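Local coordinates for O-methyltransferase (Coxiella burnetii, PDB 3TR6), which probably transfers a methyl group from S-adenosylmethionine to a hydroxyl oxygen of an acceptor whose identity is not established, at residues Y16-L19 and L20-L24; L24-P28 and L29-L33; E35-T38 and R39-T43; A103-K106 and E107-K111. All blocks are in the same frame, centred on the assembly; numbering follows the deposited sequence.

Contact 1: residues Y16-L19 and L20-L24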
loop_
_atom_site.group_PDB
_atom_site.type_symbol
_atom_site.label_atom_id
_atom_site.label_comp_id
_atom_site.label_asym_id
_atom_site.label_seq_id
_atom_site.Cartn_x
_atom_site.Cartn_y
_atom_site.Cartn_z
ATOM N N TYR A 16 13.444 -10.664 3.474
ATOM C CA TYR A 16 13.033 -9.516 4.275
ATOM C C TYR A 16 14.157 -8.492 4.408
ATOM O O TYR A 16 13.940 -7.293 4.234
ATOM C CB TYR A 16 12.556 -9.956 5.661
ATOM C CG TYR A 16 12.368 -8.807 6.632
ATOM C CD1 TYR A 16 11.261 -7.968 6.547
ATOM C CD2 TYR A 16 13.298 -8.564 7.636
ATOM C CE1 TYR A 16 11.090 -6.918 7.433
ATOM C CE2 TYR A 16 13.134 -7.518 8.525
ATOM C CZ TYR A 16 12.029 -6.698 8.422
ATOM O OH TYR A 16 11.868 -5.657 9.307
ATOM N N GLN A 17 15.358 -8.968 4.715
ATOM C CA GLN A 17 16.502 -8.080 4.874
ATOM C C GLN A 17 16.847 -7.383 3.568
ATOM O O GLN A 17 17.200 -6.203 3.558
ATOM C CB GLN A 17 17.714 -8.847 5.406
ATOM C CG GLN A 17 17.585 -9.250 6.865
ATOM C CD GLN A 17 17.413 -8.056 7.783
ATOM O OE1 GLN A 17 17.807 -6.938 7.445
ATOM N NE2 GLN A 17 16.818 -8.284 8.948
ATOM N N TYR A 18 16.753 -8.118 2.465
ATOM C CA TYR A 18 17.012 -7.541 1.156
ATOM C C TYR A 18 16.004 -6.439 0.862
ATOM O O TYR A 18 16.347 -5.401 0.299
ATOM C CB TYR A 18 16.961 -8.608 0.060
ATOM C CG TYR A 18 16.961 -8.008 -1.322
ATOM C CD1 TYR A 18 18.146 -7.609 -1.919
ATOM C CD2 TYR A 18 15.772 -7.809 -2.017
ATOM C CE1 TYR A 18 18.154 -7.042 -3.169
ATOM C CE2 TYR A 18 15.772 -7.239 -3.274
ATOM C CZ TYR A 18 16.969 -6.858 -3.845
ATOM O OH TYR A 18 17.002 -6.289 -5.097
ATOM N N LEU A 19 14.754 -6.675 1.246
ATOM C CA LEU A 19 13.689 -5.706 1.017
ATOM C C LEU A 19 13.999 -4.386 1.713
ATOM O O LEU A 19 13.867 -3.315 1.117
ATOM C CB LEU A 19 12.346 -6.268 1.488
ATOM C CG LEU A 19 11.097 -5.411 1.294
ATOM C CD1 LEU A 19 9.868 -6.292 1.163
ATOM C CD2 LEU A 19 10.928 -4.415 2.437
ATOM N N LEU A 20 14.416 -4.462 2.972
ATOM C CA LEU A 20 14.786 -3.265 3.716
ATOM C C LEU A 20 15.948 -2.539 3.043
ATOM O O LEU A 20 16.005 -1.310 3.042
ATOM C CB LEU A 20 15.145 -3.605 5.162
ATOM C CG LEU A 20 14.054 -4.224 6.033
ATOM C CD1 LEU A 20 14.591 -4.491 7.432
ATOM C CD2 LEU A 20 12.830 -3.327 6.089
ATOM N N GLN A 21 16.869 -3.303 2.467
ATOM C CA GLN A 21 18.052 -2.724 1.840
ATOM C C GLN A 21 17.724 -1.936 0.580
ATOM O O GLN A 21 18.468 -1.036 0.197
ATOM C CB GLN A 21 19.079 -3.811 1.524
ATOM C CG GLN A 21 19.695 -4.449 2.760
ATOM C CD GLN A 21 20.525 -5.678 2.438
ATOM O OE1 GLN A 21 20.721 -6.021 1.271
ATOM N NE2 GLN A 21 21.014 -6.350 3.476
ATOM N N VAL A 22 16.613 -2.275 -0.067
ATOM C CA VAL A 22 16.231 -1.604 -1.302
ATOM C C VAL A 22 14.956 -0.782 -1.170
ATOM O O VAL A 22 14.398 -0.342 -2.176
ATOM C CB VAL A 22 16.066 -2.599 -2.473
ATOM C CG1 VAL A 22 17.391 -3.262 -2.788
ATOM C CG2 VAL A 22 14.988 -3.633 -2.158
ATOM N N SER A 23 14.495 -0.565 0.059
ATOM C CA SER A 23 13.269 0.205 0.253
ATOM C C SER A 23 13.287 1.162 1.451
ATOM O O SER A 23 12.789 2.284 1.354
ATOM C CB SER A 23 12.047 -0.722 0.325
ATOM O OG SER A 23 11.971 -1.396 1.567
ATOM N N LEU A 24 13.848 0.724 2.575
ATOM C CA LEU A 24 13.771 1.506 3.811
ATOM C C LEU A 24 14.640 2.760 3.779
ATOM O O LEU A 24 15.865 2.675 3.757
ATOM C CB LEU A 24 14.139 0.651 5.027
ATOM C CG LEU A 24 14.170 1.380 6.375
ATOM C CD1 LEU A 24 12.787 1.906 6.731
ATOM C CD2 LEU A 24 14.699 0.464 7.470
#
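A chi1 of 169° swings the Tyr16 ring away from its own backbone N, and Leu20, with a chi1 of -62°, sends its branch to meet it. The contact is the last turns of helix 13-21, a short helix packed against helix 50-63 and the second subunit. Leu20 CG sits over one face of the Tyr16 ring, 4.2 Å from its centroid, a CH-pi contact. Leu20 CD1 lies 3.5 Å from Tyr16 CZ, near the hydroxyl end. That hydroxyl is hydrogen-bonded to Glu51 and to the backbone N of Asn7 of the second subunit. Two residues further along, Val22 CG1 meets the Tyr18 ring off-centre, 3.8 Å from Tyr18 CZ. Tyr18 OH bonds to Asn198 of the second subunit, so both tyrosines lie at the dimer interface. Regular backbone bonding runs as far as Gln21 N to Gln17 O. Val22 then leaves helical geometry. Its N bonds to Leu19 O at 3.2 Å and only weakly to Tyr18 O. Leu19 O is gripped twice, because Ser23 OG donates to it at 2.7 Å from the opposite face of the carbonyl plane to Val22 N.

Contact 2: residues L24-P28 and L29-L33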
loop_
_atom_site.group_PDB
_atom_site.type_symbol
_atom_site.label_atom_id
_atom_site.label_comp_id
_atom_site.label_asym_id
_atom_site.label_seq_id
_atom_site.Cartn_x
_atom_site.Cartn_y
_atom_site.Cartn_z
ATOM N N LEU A 24 13.848 0.724 2.575
ATOM C CA LEU A 24 13.771 1.506 3.811
ATOM C C LEU A 24 14.640 2.760 3.779
ATOM O O LEU A 24 15.865 2.675 3.757
ATOM C CB LEU A 24 14.139 0.651 5.027
ATOM C CG LEU A 24 14.170 1.380 6.375
ATOM C CD1 LEU A 24 12.787 1.906 6.731
ATOM C CD2 LEU A 24 14.699 0.464 7.470
ATOM N N ARG A 25 13.991 3.921 3.785
ATOM C CA ARG A 25 14.682 5.206 3.790
ATOM C C ARG A 25 14.402 5.948 5.093
ATOM O O ARG A 25 13.764 7.002 5.084
ATOM C CB ARG A 25 14.199 6.081 2.634
ATOM C CG ARG A 25 14.408 5.517 1.246
ATOM C CD ARG A 25 13.808 6.476 0.231
ATOM N NE ARG A 25 14.125 6.139 -1.153
ATOM C CZ ARG A 25 13.774 6.889 -2.192
ATOM N NH1 ARG A 25 13.102 8.016 -1.997
ATOM N NH2 ARG A 25 14.096 6.518 -3.424
ATOM N N GLU A 26 14.874 5.403 6.208
ATOM C CA GLU A 26 14.576 5.979 7.515
ATOM C C GLU A 26 15.321 7.290 7.741
ATOM O O GLU A 26 16.544 7.340 7.636
ATOM C CB GLU A 26 14.918 4.988 8.627
ATOM C CG GLU A 26 14.337 5.358 9.977
ATOM C CD GLU A 26 14.751 4.399 11.065
ATOM O OE1 GLU A 26 13.969 4.196 12.018
ATOM O OE2 GLU A 26 15.864 3.847 10.969
ATOM N N PRO A 27 14.580 8.364 8.048
ATOM C CA PRO A 27 15.212 9.644 8.383
ATOM C C PRO A 27 16.011 9.508 9.672
ATOM O O PRO A 27 15.508 8.932 10.637
ATOM C CB PRO A 27 14.019 10.582 8.597
ATOM C CG PRO A 27 12.879 9.927 7.864
ATOM C CD PRO A 27 13.111 8.457 8.016
ATOM N N PRO A 28 17.246 10.026 9.686
ATOM C CA PRO A 28 18.148 9.881 10.834
ATOM C C PRO A 28 17.486 10.234 12.160
ATOM O O PRO A 28 17.743 9.565 13.161
ATOM C CB PRO A 28 19.293 10.856 10.516
ATOM C CG PRO A 28 18.828 11.667 9.335
ATOM C CD PRO A 28 17.861 10.803 8.600
ATOM N N LEU A 29 16.639 11.256 12.168
ATOM C CA LEU A 29 15.966 11.654 13.398
ATOM C C LEU A 29 15.064 10.545 13.937
ATOM O O LEU A 29 15.030 10.299 15.139
ATOM C CB LEU A 29 15.169 12.946 13.197
ATOM C CG LEU A 29 14.504 13.526 14.450
ATOM C CD1 LEU A 29 14.538 15.047 14.423
ATOM C CD2 LEU A 29 13.076 13.020 14.610
ATOM N N LEU A 30 14.332 9.880 13.047
ATOM C CA LEU A 30 13.476 8.768 13.452
ATOM C C LEU A 30 14.300 7.568 13.909
ATOM O O LEU A 30 13.934 6.878 14.862
ATOM C CB LEU A 30 12.526 8.370 12.323
ATOM C CG LEU A 30 11.262 9.226 12.192
ATOM C CD1 LEU A 30 10.452 8.825 10.963
ATOM C CD2 LEU A 30 10.414 9.136 13.457
ATOM N N ALA A 31 15.414 7.324 13.225
ATOM C CA ALA A 31 16.339 6.270 13.620
ATOM C C ALA A 31 16.809 6.505 15.053
ATOM O O ALA A 31 16.837 5.584 15.870
ATOM C CB ALA A 31 17.527 6.222 12.670
ATOM N N GLU A 32 17.170 7.749 15.345
ATOM C CA GLU A 32 17.618 8.142 16.676
ATOM C C GLU A 32 16.505 7.983 17.705
ATOM O O GLU A 32 16.750 7.570 18.840
ATOM C CB GLU A 32 18.105 9.591 16.650
ATOM C CG GLU A 32 18.311 10.213 18.015
ATOM C CD GLU A 32 18.634 11.691 17.929
ATOM O OE1 GLU A 32 18.934 12.172 16.813
ATOM O OE2 GLU A 32 18.583 12.375 18.976
ATOM N N LEU A 33 15.282 8.311 17.300
ATOM C CA LEU A 33 14.124 8.222 18.181
ATOM C C LEU A 33 13.863 6.801 18.681
ATOM O O LEU A 33 13.445 6.608 19.822
ATOM C CB LEU A 33 12.873 8.767 17.484
ATOM C CG LEU A 33 11.537 8.519 18.192
ATOM C CD1 LEU A 33 11.509 9.194 19.552
ATOM C CD2 LEU A 33 10.367 8.982 17.338
#
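Glu26 lays its carboxylate against Ala31 at the start of helix 28-40, with Glu26 OE2 3.4 Å from Ala31 CB. The extended chain, CG anti to the backbone N (chi1 -166°), carries the carboxylate as far as Ala31. The carboxylate has further partners: OE1 is hydrogen-bonded to Tyr77 OH, and OE2 forms a salt bridge with Arg34. The tight part is Glu26 on Ala31 together with the bonded first turn. Pro27 is the N-cap residue. Its O accepts from Ala31 N at 3.0 Å and more weakly from Leu30 N. Pro28 opens the first turn, where no backbone N-H is called on for a bond within the helix, so a proline fits. Its O takes Glu32 N at 2.9 Å. The hydrophobic touch is looser. Pro27 and Leu30 run alongside each other, and Pro27 CD comes only to 4.0 Å from Leu30 CD1. Pro28 is exposed and forms the solvent side. Leu30 is buried against Tyr77, Ile80 and Ala81 of helix 77-83. Leu29 and Glu32 face helix 99-111, and Glu26 also touches Pro50 of helix 50-63, so this helix start lies among three others.

Contact 3: residues E35-T38 and R39-T43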
loop_
_atom_site.group_PDB
_atom_site.type_symbol
_atom_site.label_atom_id
_atom_site.label_comp_id
_atom_site.label_asym_id
_atom_site.label_seq_id
_atom_site.Cartn_x
_atom_site.Cartn_y
_atom_site.Cartn_z
ATOM N N GLU A 35 16.228 4.262 18.689
ATOM C CA GLU A 35 17.378 3.859 19.485
ATOM C C GLU A 35 17.141 4.276 20.930
ATOM O O GLU A 35 17.422 3.522 21.859
ATOM C CB GLU A 35 18.668 4.495 18.959
ATOM C CG GLU A 35 19.153 3.914 17.641
ATOM C CD GLU A 35 19.360 2.409 17.704
ATOM O OE1 GLU A 35 18.670 1.679 16.958
ATOM O OE2 GLU A 35 20.214 1.959 18.499
ATOM N N GLU A 36 16.609 5.480 21.112
ATOM C CA GLU A 36 16.318 5.986 22.445
ATOM C C GLU A 36 15.117 5.288 23.074
ATOM O O GLU A 36 15.097 5.035 24.277
ATOM C CB GLU A 36 16.095 7.499 22.416
ATOM C CG GLU A 36 15.485 8.037 23.699
ATOM C CD GLU A 36 16.140 9.318 24.178
ATOM O OE1 GLU A 36 16.061 9.601 25.393
ATOM O OE2 GLU A 36 16.727 10.043 23.346
ATOM N N THR A 37 14.114 4.978 22.263
ATOM C CA THR A 37 12.939 4.282 22.771
ATOM C C THR A 37 13.328 2.888 23.253
ATOM O O THR A 37 12.838 2.416 24.279
ATOM C CB THR A 37 11.823 4.182 21.708
ATOM O OG1 THR A 37 11.409 5.497 21.327
ATOM C CG2 THR A 37 10.624 3.434 22.258
ATOM N N THR A 38 14.219 2.238 22.510
ATOM C CA THR A 38 14.712 0.917 22.884
ATOM C C THR A 38 15.489 0.995 24.190
ATOM O O THR A 38 15.359 0.135 25.067
ATOM C CB THR A 38 15.638 0.329 21.799
ATOM O OG1 THR A 38 14.863 -0.048 20.656
ATOM C CG2 THR A 38 16.368 -0.896 22.330
ATOM N N ARG A 39 16.295 2.042 24.310
ATOM C CA ARG A 39 17.148 2.236 25.471
ATOM C C ARG A 39 16.374 2.587 26.746
ATOM O O ARG A 39 16.762 2.178 27.839
ATOM C CB ARG A 39 18.191 3.315 25.169
ATOM C CG ARG A 39 19.076 3.676 26.346
ATOM C CD ARG A 39 20.263 4.521 25.911
ATOM N NE ARG A 39 19.861 5.750 25.228
ATOM C CZ ARG A 39 19.403 6.836 25.844
ATOM N NH1 ARG A 39 19.270 6.849 27.164
ATOM N NH2 ARG A 39 19.070 7.909 25.137
ATOM N N SER A 40 15.279 3.329 26.603
ATOM C CA SER A 40 14.600 3.910 27.759
ATOM C C SER A 40 13.266 3.264 28.121
ATOM O O SER A 40 12.758 3.479 29.219
ATOM C CB SER A 40 14.387 5.410 27.544
ATOM O OG SER A 40 15.590 6.050 27.158
ATOM N N PHE A 41 12.690 2.489 27.208
ATOM C CA PHE A 41 11.356 1.933 27.431
ATOM C C PHE A 41 11.301 0.416 27.298
ATOM O O PHE A 41 11.656 -0.142 26.259
ATOM C CB PHE A 41 10.340 2.580 26.488
ATOM C CG PHE A 41 10.114 4.040 26.755
ATOM C CD1 PHE A 41 9.000 4.463 27.462
ATOM C CD2 PHE A 41 11.018 4.991 26.309
ATOM C CE1 PHE A 41 8.788 5.801 27.713
ATOM C CE2 PHE A 41 10.812 6.334 26.562
ATOM C CZ PHE A 41 9.694 6.738 27.265
ATOM N N SER A 42 10.850 -0.247 28.357
ATOM C CA SER A 42 10.719 -1.699 28.341
ATOM C C SER A 42 9.641 -2.108 27.351
ATOM O O SER A 42 9.570 -3.262 26.934
ATOM C CB SER A 42 10.384 -2.230 29.738
ATOM O OG SER A 42 9.163 -1.694 30.223
ATOM N N THR A 43 8.806 -1.146 26.976
ATOM C CA THR A 43 7.691 -1.397 26.073
ATOM C C THR A 43 8.039 -1.002 24.646
ATOM O O THR A 43 7.160 -0.915 23.792
ATOM C CB THR A 43 6.431 -0.632 26.515
ATOM O OG1 THR A 43 6.764 0.741 26.770
ATOM C CG2 THR A 43 5.847 -1.253 27.777
#
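Ser40 doubles up on the carbonyl of Glu36. Its backbone N reaches Glu36 O at 2.9 Å, and its hydroxyl OG donates to Glu36 O at 3.1 Å. The two donors come from opposite faces of the carbonyl plane, so this one oxygen is satisfied twice. The hydroxyl is turned back along the helix because OG stands beside the backbone N (chi1 -51°). Arg39 N is taken by Glu35 O at 3.1 Å, and Phe41 N by Thr37 O at 2.9 Å. The side chains of Glu36 and Arg39 also meet. Arg39 bends at chi3 (57°), which folds the guanidinium back over the preceding turn. Arg39 NH2 then lies 3.5 Å from Glu36 OE1, a long salt bridge, with the carboxylate and guanidinium planes 50° apart. The other carboxylate oxygen, Glu36 OE2, bonds to Tyr108 OH. This is the C-terminal end of helix 28-40 in a Rossmann-like methyltransferase, and Phe41 is the first residue to leave helical geometry. Thr37 O lies at the edge of the Phe41 ring, in its plane, 3.8 Å from Phe41 CD2, and the same ring makes a cation-pi contact with Lys100. Buried Thr37, whose side chain lies near the bound S-adenosyl-L-homocysteine, bonds through OG1 to Leu33 O one turn back and to Thr75 OG1, while on the exposed side of the helix Thr38 OG1 bonds to Arg34 O.

Contact 4: residues A103-K106 and E107-K111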
loop_
_atom_site.group_PDB
_atom_site.type_symbol
_atom_site.label_atom_id
_atom_site.label_comp_id
_atom_site.label_asym_id
_atom_site.label_seq_id
_atom_site.Cartn_x
_atom_site.Cartn_y
_atom_site.Cartn_z
ATOM N N ALA A 103 5.997 12.772 26.341
ATOM C CA ALA A 103 6.936 13.850 26.626
ATOM C C ALA A 103 8.149 13.744 25.708
ATOM O O ALA A 103 8.647 14.748 25.196
ATOM C CB ALA A 103 7.360 13.813 28.084
ATOM N N LEU A 104 8.619 12.520 25.500
ATOM C CA LEU A 104 9.722 12.277 24.582
ATOM C C LEU A 104 9.274 12.555 23.150
ATOM O O LEU A 104 10.023 13.118 22.350
ATOM C CB LEU A 104 10.228 10.841 24.711
ATOM C CG LEU A 104 11.447 10.490 23.858
ATOM C CD1 LEU A 104 12.610 11.418 24.178
ATOM C CD2 LEU A 104 11.838 9.037 24.062
ATOM N N ALA A 105 8.044 12.156 22.838
ATOM C CA ALA A 105 7.442 12.452 21.544
ATOM C C ALA A 105 7.476 13.949 21.234
ATOM O O ALA A 105 7.998 14.356 20.196
ATOM C CB ALA A 105 6.021 11.928 21.489
ATOM N N LYS A 106 6.920 14.759 22.134
ATOM C CA LYS A 106 6.945 16.215 21.986
ATOM C C LYS A 106 8.350 16.682 21.659
ATOM O O LYS A 106 8.555 17.485 20.750
ATOM C CB LYS A 106 6.505 16.910 23.275
ATOM C CG LYS A 106 5.013 16.957 23.525
ATOM C CD LYS A 106 4.729 17.568 24.890
ATOM C CE LYS A 106 3.240 17.590 25.187
ATOM N NZ LYS A 106 2.959 17.897 26.618
ATOM N N GLU A 107 9.310 16.176 22.422
ATOM C CA GLU A 107 10.701 16.580 22.299
ATOM C C GLU A 107 11.197 16.350 20.878
ATOM O O GLU A 107 11.803 17.231 20.276
ATOM C CB GLU A 107 11.548 15.796 23.301
ATOM C CG GLU A 107 12.932 16.341 23.553
ATOM C CD GLU A 107 13.665 15.537 24.611
ATOM O OE1 GLU A 107 13.099 15.321 25.711
ATOM O OE2 GLU A 107 14.799 15.109 24.323
ATOM N N TYR A 108 10.910 15.171 20.335
ATOM C CA TYR A 108 11.419 14.801 19.019
ATOM C C TYR A 108 10.704 15.499 17.865
ATOM O O TYR A 108 11.335 15.835 16.862
ATOM C CB TYR A 108 11.408 13.279 18.829
ATOM C CG TYR A 108 12.688 12.612 19.284
ATOM C CD1 TYR A 108 13.693 12.305 18.376
ATOM C CD2 TYR A 108 12.898 12.303 20.623
ATOM C CE1 TYR A 108 14.866 11.702 18.785
ATOM C CE2 TYR A 108 14.070 11.698 21.042
ATOM C CZ TYR A 108 15.049 11.400 20.117
ATOM O OH TYR A 108 16.219 10.800 20.525
ATOM N N TRP A 109 9.401 15.728 17.998
ATOM C CA TRP A 109 8.679 16.397 16.920
ATOM C C TRP A 109 8.864 17.915 16.940
ATOM O O TRP A 109 8.590 18.591 15.950
ATOM C CB TRP A 109 7.202 15.974 16.827
ATOM C CG TRP A 109 6.252 16.583 17.816
ATOM C CD1 TRP A 109 6.076 17.910 18.079
ATOM C CD2 TRP A 109 5.300 15.884 18.629
ATOM N NE1 TRP A 109 5.096 18.078 19.026
ATOM C CE2 TRP A 109 4.602 16.848 19.379
ATOM C CE3 TRP A 109 4.981 14.532 18.807
ATOM C CZ2 TRP A 109 3.603 16.508 20.293
ATOM C CZ3 TRP A 109 3.989 14.194 19.710
ATOM C CH2 TRP A 109 3.313 15.178 20.444
ATOM N N GLU A 110 9.344 18.442 18.062
ATOM C CA GLU A 110 9.820 19.817 18.102
ATOM C C GLU A 110 11.151 19.867 17.368
ATOM O O GLU A 110 11.368 20.704 16.495
ATOM C CB GLU A 110 10.004 20.290 19.544
ATOM C CG GLU A 110 8.707 20.433 20.333
ATOM C CD GLU A 110 8.945 20.737 21.804
ATOM O OE1 GLU A 110 10.111 20.989 22.180
ATOM O OE2 GLU A 110 7.970 20.719 22.587
ATOM N N LYS A 111 12.036 18.944 17.731
ATOM C CA LYS A 111 13.356 18.831 17.125
ATOM C C LYS A 111 13.257 18.595 15.620
ATOM O O LYS A 111 14.209 18.845 14.878
ATOM C CB LYS A 111 14.130 17.688 17.786
ATOM C CG LYS A 111 15.592 17.581 17.379
ATOM C CD LYS A 111 16.291 16.472 18.158
ATOM C CE LYS A 111 17.780 16.425 17.849
ATOM N NZ LYS A 111 18.479 15.366 18.632
#
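Trp109 spreads its indole over the backbone of the preceding turn. Lys106 CA stands above the centre of the six-membered ring, 3.7 Å from its centroid and 15° off the normal, a CH-pi contact. The helix is 99-111, which connects strands 91-96 and 118-122 in a beta-alpha-beta unit of the Rossmann-like fold. Trp109 CG sits between the backbone N and the carbonyl carbon (chi1 78°), and this folds the ring back onto its own helix. Ala105 CB packs on the far end of the indole, 3.5 Å from Trp109 CZ3. The Lys106 chain runs alongside the ring, with CG 3.6 Å from Trp109 CZ2. Beyond the helix, Trp109 touches Ile118 and Leu120 of strand 118-122 and Ile80 of helix 77-83, so the indole lies between helix and sheet. Leu104 and Tyr108 form a second pair and extend together from the same side of the helix. Leu104 CD1 comes to 3.5 Å from CE2 of Tyr108, whose hydroxyl meets Glu36 of helix 28-40. The backbone is regularly bonded through the turn. Tyr108 N donates to Leu104 O, and the same Leu104 O lies in the plane of the Tyr108 ring, at its edge, 3.5 Å from Tyr108 CD2.

All four contacts are local and follow one another along the chain; none nests in or crosses another. None encloses a long loop, because the two segments of each are continuous. Contact 1 ends helix 13-21 and shares Leu24 with contact 2, which starts helix 28-40 after the connecting loop. Both touch the second subunit. Contact 3 ends that same helix, its centre 15 Å from that of contact 2. Contact 4 comes much later, on helix 99-111, yet it touches both. Lys111 reaches Glu32 in a salt bridge, Tyr108 packs on Leu33, and Leu104 packs on Glu36 and Phe41. Helix 28-40 is thereby tied to the beta-alpha-beta unit 91-122; contact 1 joins through the chain at Leu24.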